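Local coordinates for protein guanidinopropionase (Pseudomonas aeruginosa, PDB 3NIQ) that hydrolyses 3-guanidinopropanoate to beta-alanine and urea, using two manganese ions per subunit, and works as a homohexamer, at residues A[42-47]-A[99-104]; A[131-136]-A[167-172]. All coordinates share one frame; numbering follows the deposited sequence.

Contact 1 (A[42-47]-A[99-104])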
loop_
_atom_site.group_PDB
_atom_site.type_symbol
_atom_site.label_atom_id
_atom_site.label_comp_id
_atom_site.label_asym_id
_atom_site.label_seq_id
_atom_site.Cartn_x
_atom_site.Cartn_y
_atom_site.Cartn_z
ATOM N N VAL A 42 25.547 2.649 -4.897
ATOM C CA VAL A 42 26.171 2.688 -3.577
ATOM C C VAL A 42 25.125 2.439 -2.489
ATOM O O VAL A 42 24.547 3.386 -1.919
ATOM C CB VAL A 42 26.893 3.981 -3.328
ATOM C CG1 VAL A 42 27.734 3.828 -2.066
ATOM C CG2 VAL A 42 27.757 4.353 -4.549
ATOM N N PRO A 43 24.881 1.159 -2.202
ATOM C CA PRO A 43 23.755 0.754 -1.366
ATOM C C PRO A 43 24.113 0.899 0.103
ATOM O O PRO A 43 24.407 -0.082 0.767
ATOM C CB PRO A 43 23.543 -0.710 -1.765
ATOM C CG PRO A 43 24.926 -1.193 -2.178
ATOM C CD PRO A 43 25.577 -0.000 -2.817
ATOM N N TRP A 44 24.080 2.134 0.602
ATOM C CA TRP A 44 24.649 2.433 1.907
ATOM C C TRP A 44 23.892 3.571 2.580
ATOM O O TRP A 44 23.744 4.666 2.017
ATOM C CB TRP A 44 26.124 2.795 1.728
ATOM C CG TRP A 44 26.832 3.124 3.006
ATOM C CD1 TRP A 44 26.829 2.391 4.159
ATOM C CD2 TRP A 44 27.671 4.260 3.253
ATOM N NE1 TRP A 44 27.610 3.006 5.113
ATOM C CE2 TRP A 44 28.133 4.156 4.587
ATOM C CE3 TRP A 44 28.077 5.361 2.476
ATOM C CZ2 TRP A 44 28.977 5.103 5.168
ATOM C CZ3 TRP A 44 28.936 6.305 3.055
ATOM C CH2 TRP A 44 29.378 6.159 4.388
ATOM N N ASP A 45 23.359 3.311 3.764
ATOM C CA ASP A 45 22.638 4.369 4.490
ATOM C C ASP A 45 23.087 4.483 5.952
ATOM O O ASP A 45 22.329 4.931 6.823
ATOM C CB ASP A 45 21.101 4.211 4.354
ATOM C CG ASP A 45 20.589 2.852 4.862
ATOM O OD1 ASP A 45 21.311 2.156 5.626
ATOM O OD2 ASP A 45 19.456 2.481 4.482
ATOM N N GLY A 46 24.332 4.091 6.205
ATOM C CA GLY A 46 24.953 4.246 7.537
ATOM C C GLY A 46 24.910 5.682 8.078
ATOM O O GLY A 46 24.862 5.900 9.299
ATOM N N GLY A 47 24.911 6.666 7.184
ATOM C CA GLY A 47 24.858 8.072 7.594
ATOM C C GLY A 47 23.465 8.572 7.976
ATOM O O GLY A 47 23.300 9.750 8.344
ATOM N N LEU A 99 32.695 3.685 9.270
ATOM C CA LEU A 99 34.064 4.065 8.916
ATOM C C LEU A 99 34.673 3.082 7.931
ATOM O O LEU A 99 35.354 3.478 6.984
ATOM C CB LEU A 99 34.934 4.193 10.165
ATOM C CG LEU A 99 34.630 5.310 11.171
ATOM C CD1 LEU A 99 35.716 5.330 12.249
ATOM C CD2 LEU A 99 34.499 6.702 10.536
ATOM N N ASP A 100 34.391 1.798 8.119
ATOM C CA ASP A 100 34.820 0.805 7.146
ATOM C C ASP A 100 34.174 1.014 5.751
ATOM O O ASP A 100 34.851 0.852 4.725
ATOM C CB ASP A 100 34.549 -0.604 7.657
ATOM C CG ASP A 100 35.122 -1.670 6.751
ATOM O OD1 ASP A 100 36.331 -1.598 6.458
ATOM O OD2 ASP A 100 34.368 -2.581 6.337
ATOM N N SER A 101 32.884 1.373 5.708
ATOM C CA SER A 101 32.215 1.624 4.416
ATOM C C SER A 101 32.818 2.813 3.684
ATOM O O SER A 101 33.086 2.731 2.488
ATOM C CB SER A 101 30.712 1.816 4.582
ATOM O OG SER A 101 30.098 0.586 4.882
ATOM N N LEU A 102 33.082 3.887 4.423
ATOM C CA LEU A 102 33.747 5.077 3.899
ATOM C C LEU A 102 35.067 4.722 3.245
ATOM O O LEU A 102 35.357 5.170 2.115
ATOM C CB LEU A 102 34.021 6.082 5.014
ATOM C CG LEU A 102 32.951 7.052 5.482
ATOM C CD1 LEU A 102 33.532 7.927 6.597
ATOM C CD2 LEU A 102 32.419 7.929 4.308
ATOM N N ARG A 103 35.877 3.916 3.943
ATOM C CA ARG A 103 37.149 3.467 3.379
ATOM C C ARG A 103 36.939 2.663 2.097
ATOM O O ARG A 103 37.601 2.907 1.085
ATOM C CB ARG A 103 37.936 2.617 4.383
ATOM C CG ARG A 103 39.319 2.170 3.870
ATOM C CD ARG A 103 40.006 1.171 4.854
ATOM N NE ARG A 103 39.184 -0.029 5.045
ATOM C CZ ARG A 103 39.177 -1.084 4.222
ATOM N NH1 ARG A 103 39.966 -1.104 3.145
ATOM N NH2 ARG A 103 38.365 -2.118 4.466
ATOM N N ARG A 104 36.034 1.686 2.164
ATOM C CA ARG A 104 35.852 0.751 1.053
ATOM C C ARG A 104 35.277 1.467 -0.164
ATOM O O ARG A 104 35.716 1.245 -1.300
ATOM C CB ARG A 104 34.970 -0.420 1.492
ATOM C CG ARG A 104 35.740 -1.406 2.399
ATOM C CD ARG A 104 34.836 -2.240 3.287
ATOM N NE ARG A 104 34.102 -3.243 2.527
ATOM C CZ ARG A 104 33.640 -4.384 3.032
ATOM N NH1 ARG A 104 33.836 -4.675 4.312
ATOM N NH2 ARG A 104 32.980 -5.232 2.252
#

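Contact 2 (A[131-136]-A[167-172])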
loop_
_atom_site.group_PDB
_atom_site.type_symbol
_atom_site.label_atom_id
_atom_site.label_comp_id
_atom_site.label_asym_id
_atom_site.label_seq_id
_atom_site.Cartn_x
_atom_site.Cartn_y
_atom_site.Cartn_z
ATOM N N PRO A 131 32.870 9.900 0.146
ATOM C CA PRO A 131 33.967 9.064 -0.361
ATOM C C PRO A 131 34.191 9.186 -1.870
ATOM O O PRO A 131 35.325 9.129 -2.334
ATOM C CB PRO A 131 33.555 7.637 0.052
ATOM C CG PRO A 131 32.047 7.741 0.317
ATOM C CD PRO A 131 31.877 9.106 0.890
ATOM N N ILE A 132 33.128 9.389 -2.636
ATOM C CA ILE A 132 33.254 9.718 -4.055
ATOM C C ILE A 132 34.132 10.972 -4.273
ATOM O O ILE A 132 35.085 10.949 -5.076
ATOM C CB ILE A 132 31.835 9.915 -4.696
ATOM C CG1 ILE A 132 31.030 8.620 -4.605
ATOM C CG2 ILE A 132 31.949 10.381 -6.178
ATOM C CD1 ILE A 132 29.586 8.667 -5.285
ATOM N N PHE A 133 33.829 12.056 -3.554
ATOM C CA PHE A 133 34.613 13.289 -3.674
ATOM C C PHE A 133 36.061 13.079 -3.203
ATOM O O PHE A 133 36.987 13.677 -3.754
ATOM C CB PHE A 133 33.967 14.435 -2.882
ATOM C CG PHE A 133 32.827 15.120 -3.593
ATOM C CD1 PHE A 133 32.188 14.523 -4.668
ATOM C CD2 PHE A 133 32.389 16.379 -3.172
ATOM C CE1 PHE A 133 31.151 15.153 -5.324
ATOM C CE2 PHE A 133 31.331 17.029 -3.824
ATOM C CZ PHE A 133 30.709 16.413 -4.904
ATOM N N ARG A 134 36.250 12.230 -2.199
ATOM C CA ARG A 134 37.597 11.870 -1.752
ATOM C C ARG A 134 38.416 11.266 -2.882
ATOM O O ARG A 134 39.613 11.550 -2.997
ATOM C CB ARG A 134 37.554 10.943 -0.541
ATOM C CG ARG A 134 37.311 11.717 0.763
ATOM C CD ARG A 134 37.079 10.787 1.944
ATOM N NE ARG A 134 36.862 11.528 3.180
ATOM C CZ ARG A 134 36.707 10.955 4.374
ATOM N NH1 ARG A 134 36.695 9.631 4.491
ATOM N NH2 ARG A 134 36.527 11.705 5.448
ATOM N N ALA A 135 37.774 10.484 -3.744
ATOM C CA ALA A 135 38.462 9.964 -4.930
ATOM C C ALA A 135 38.603 10.986 -6.042
ATOM O O ALA A 135 39.700 11.156 -6.594
ATOM C CB ALA A 135 37.769 8.696 -5.477
ATOM N N LEU A 136 37.501 11.654 -6.387
ATOM C CA LEU A 136 37.464 12.508 -7.584
ATOM C C LEU A 136 38.089 13.867 -7.372
ATOM O O LEU A 136 38.419 14.542 -8.343
ATOM C CB LEU A 136 36.023 12.725 -8.112
ATOM C CG LEU A 136 35.095 11.554 -8.450
ATOM C CD1 LEU A 136 33.914 11.983 -9.358
ATOM C CD2 LEU A 136 35.842 10.394 -9.044
ATOM N N THR A 167 26.300 15.840 6.880
ATOM C CA THR A 167 27.608 16.534 6.958
ATOM C C THR A 167 28.521 16.481 5.714
ATOM O O THR A 167 29.603 17.077 5.726
ATOM C CB THR A 167 28.474 16.002 8.113
ATOM O OG1 THR A 167 28.780 14.627 7.874
ATOM C CG2 THR A 167 27.778 16.183 9.477
ATOM N N PRO A 168 28.111 15.780 4.644
ATOM C CA PRO A 168 29.173 15.429 3.681
ATOM C C PRO A 168 29.858 16.630 3.011
ATOM O O PRO A 168 31.060 16.577 2.732
ATOM C CB PRO A 168 28.440 14.580 2.650
ATOM C CG PRO A 168 27.012 15.081 2.688
ATOM C CD PRO A 168 26.777 15.376 4.158
ATOM N N PHE A 169 29.116 17.688 2.716
ATOM C CA PHE A 169 29.710 18.782 1.963
ATOM C C PHE A 169 30.517 19.713 2.843
ATOM O O PHE A 169 31.405 20.417 2.353
ATOM C CB PHE A 169 28.645 19.490 1.112
ATOM C CG PHE A 169 28.037 18.572 0.109
ATOM C CD1 PHE A 169 26.668 18.316 0.105
ATOM C CD2 PHE A 169 28.865 17.862 -0.769
ATOM C CE1 PHE A 169 26.119 17.394 -0.798
ATOM C CE2 PHE A 169 28.337 16.944 -1.663
ATOM C CZ PHE A 169 26.947 16.704 -1.679
ATOM N N ARG A 170 30.243 19.685 4.145
ATOM C CA ARG A 170 31.089 20.395 5.087
ATOM C C ARG A 170 32.437 19.697 5.145
ATOM O O ARG A 170 33.481 20.336 4.996
ATOM C CB ARG A 170 30.452 20.450 6.470
ATOM C CG ARG A 170 31.375 21.114 7.510
ATOM C CD ARG A 170 30.557 21.611 8.677
ATOM N NE ARG A 170 31.344 22.441 9.568
ATOM C CZ ARG A 170 30.856 23.493 10.217
ATOM N NH1 ARG A 170 29.574 23.847 10.073
ATOM N NH2 ARG A 170 31.654 24.180 10.998
ATOM N N ARG A 171 32.402 18.381 5.351
ATOM C CA ARG A 171 33.604 17.548 5.286
ATOM C C ARG A 171 34.367 17.748 3.995
ATOM O O ARG A 171 35.585 17.909 4.027
ATOM C CB ARG A 171 33.258 16.068 5.410
ATOM C CG ARG A 171 32.694 15.676 6.745
ATOM C CD ARG A 171 33.676 15.981 7.887
ATOM N NE ARG A 171 32.839 16.184 9.045
ATOM C CZ ARG A 171 32.522 17.364 9.555
ATOM N NH1 ARG A 171 33.049 18.477 9.081
ATOM N NH2 ARG A 171 31.693 17.408 10.567
ATOM N N ALA A 172 33.651 17.749 2.867
ATOM C CA ALA A 172 34.300 17.881 1.549
ATOM C C ALA A 172 35.067 19.200 1.405
ATOM O O ALA A 172 36.153 19.229 0.836
ATOM C CB ALA A 172 33.286 17.773 0.460
#

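Contact 1 (A[42-47]-A[99-104])
An irregular loop faces a helix here; the CA of Trp-44 and the CA of Ser-101 are 8.0 Å apart, and the indole of Trp-44 spans the gap. Pro-43, just before Trp-44, centres an inverse gamma turn. Trp-44 holds CG anti to its own N (chi1 -180°), which carries the ring out from the loop to the helix. Ser-101 lies over one face of the indole. Its CB makes a CH-pi contact, 3.7 Å from the centroid of the Trp-44 five-membered ring and 28° off the normal. The nearest ring atom is NE1 of Trp-44, 3.4 Å from CB of Ser-101. OG of Ser-101 also lies near NE1, but the angle is poor and the two are not bonded; this hydroxyl is hydrogen-bonded to the backbone N of Asn-94. The far corner of the six-membered ring meets Leu-102 obliquely, with CH2 of Trp-44 3.5 Å from CD2 of Leu-102. The contact is buried. The side chain of Trp-44 is about 9 Å from that of the manganese ligand His-126 and about 12 Å from a bound manganese ion, near the metal site but not part of it. The loop follows the C-terminal end of strand 37-42 in the parallel sheet of the arginase-family fold. The contact packs this loop on helix 98-114, where Leu-98 and Ile-105 also touch Trp-44. The backbone of Trp-44 bonds to Asp-125, while that of Val-42 bonds to Val-122 of the adjacent strand 118-123.

Contact 2 (A[131-136]-A[167-172])
Phe-133 of helix 129-136 faces Phe-169 and Ala-172 of helix 168-174, in a buried apolar contact. Along the second segment, Thr-167 comes first, in the loop just before the helix. Its OG1 is hydrogen-bonded to O of Pro-162 and N of Thr-164, and its backbone O accepts a bond from N of Arg-171, 3.1 Å away. Pro-168 begins the helix and sets its CG over one face of the Phe-169 ring. Phe-169 is next. Its CG is anti to the carbonyl carbon (chi1 -62°), and this brings the end of the ring to Phe-133. CE2 of Phe-169 and CE2 of Phe-133 are 3.7 Å apart. The rings of Phe-133 and Phe-169 meet obliquely, with centroids 5.8 Å apart and planes at 49°. CE2 of Phe-133 sits at the edge of the Phe-169 ring, near its plane. Phe-169 also meets the ring of His-126 edge-to-face, and its side chain is about 6 Å from a bound manganese ion. His-126 is a manganese ligand, so Phe-169 is a second-shell residue. Its backbone also hydrogen-bonds with Asp-152, another manganese ligand. Arg-171 turns its end away from helix 129-136: NE bonds to O of Pro-162 and NH1 forms a salt bridge with Glu-174. Ala-172 closes the segment, its CB at the edge of the Phe-133 ring, 4.0 Å from CD2 of Phe-133. A salt bridge from Arg-134 to Glu-175 also joins the two helical regions. Beyond the contact, Phe-133 rests on Leu-142 and Met-144 of strand 142-147 and meets Tyr-236 of strand 235-240 edge-to-face; Phe-169 touches Met-144 and Ser-238 on the same two strands.

How the contacts relate
From the N terminus, strand 37-42 runs into the loop holding 42-47. Contact 1 then closes a loop of 51 residues, which includes strand 85-90, by returning to helix 98-114. The chain passes through strand 118-123 to helix 129-136. Contact 2 closes a shorter loop of 30 residues, through strand 142-147, at helix 168-174. The two loops follow in series, neither nested nor crossed. Leu-102 joins them: its CD2 packs on CD of Pro-131 at 3.7 Å, and helix 98-114 lies against helix 129-136. Contact 1 joins a loop to a helix and contact 2 joins two helices; Phe-133 and Phe-169 also rest on strands of the parallel sheet. Contact 2 is the nearer to the manganese ions.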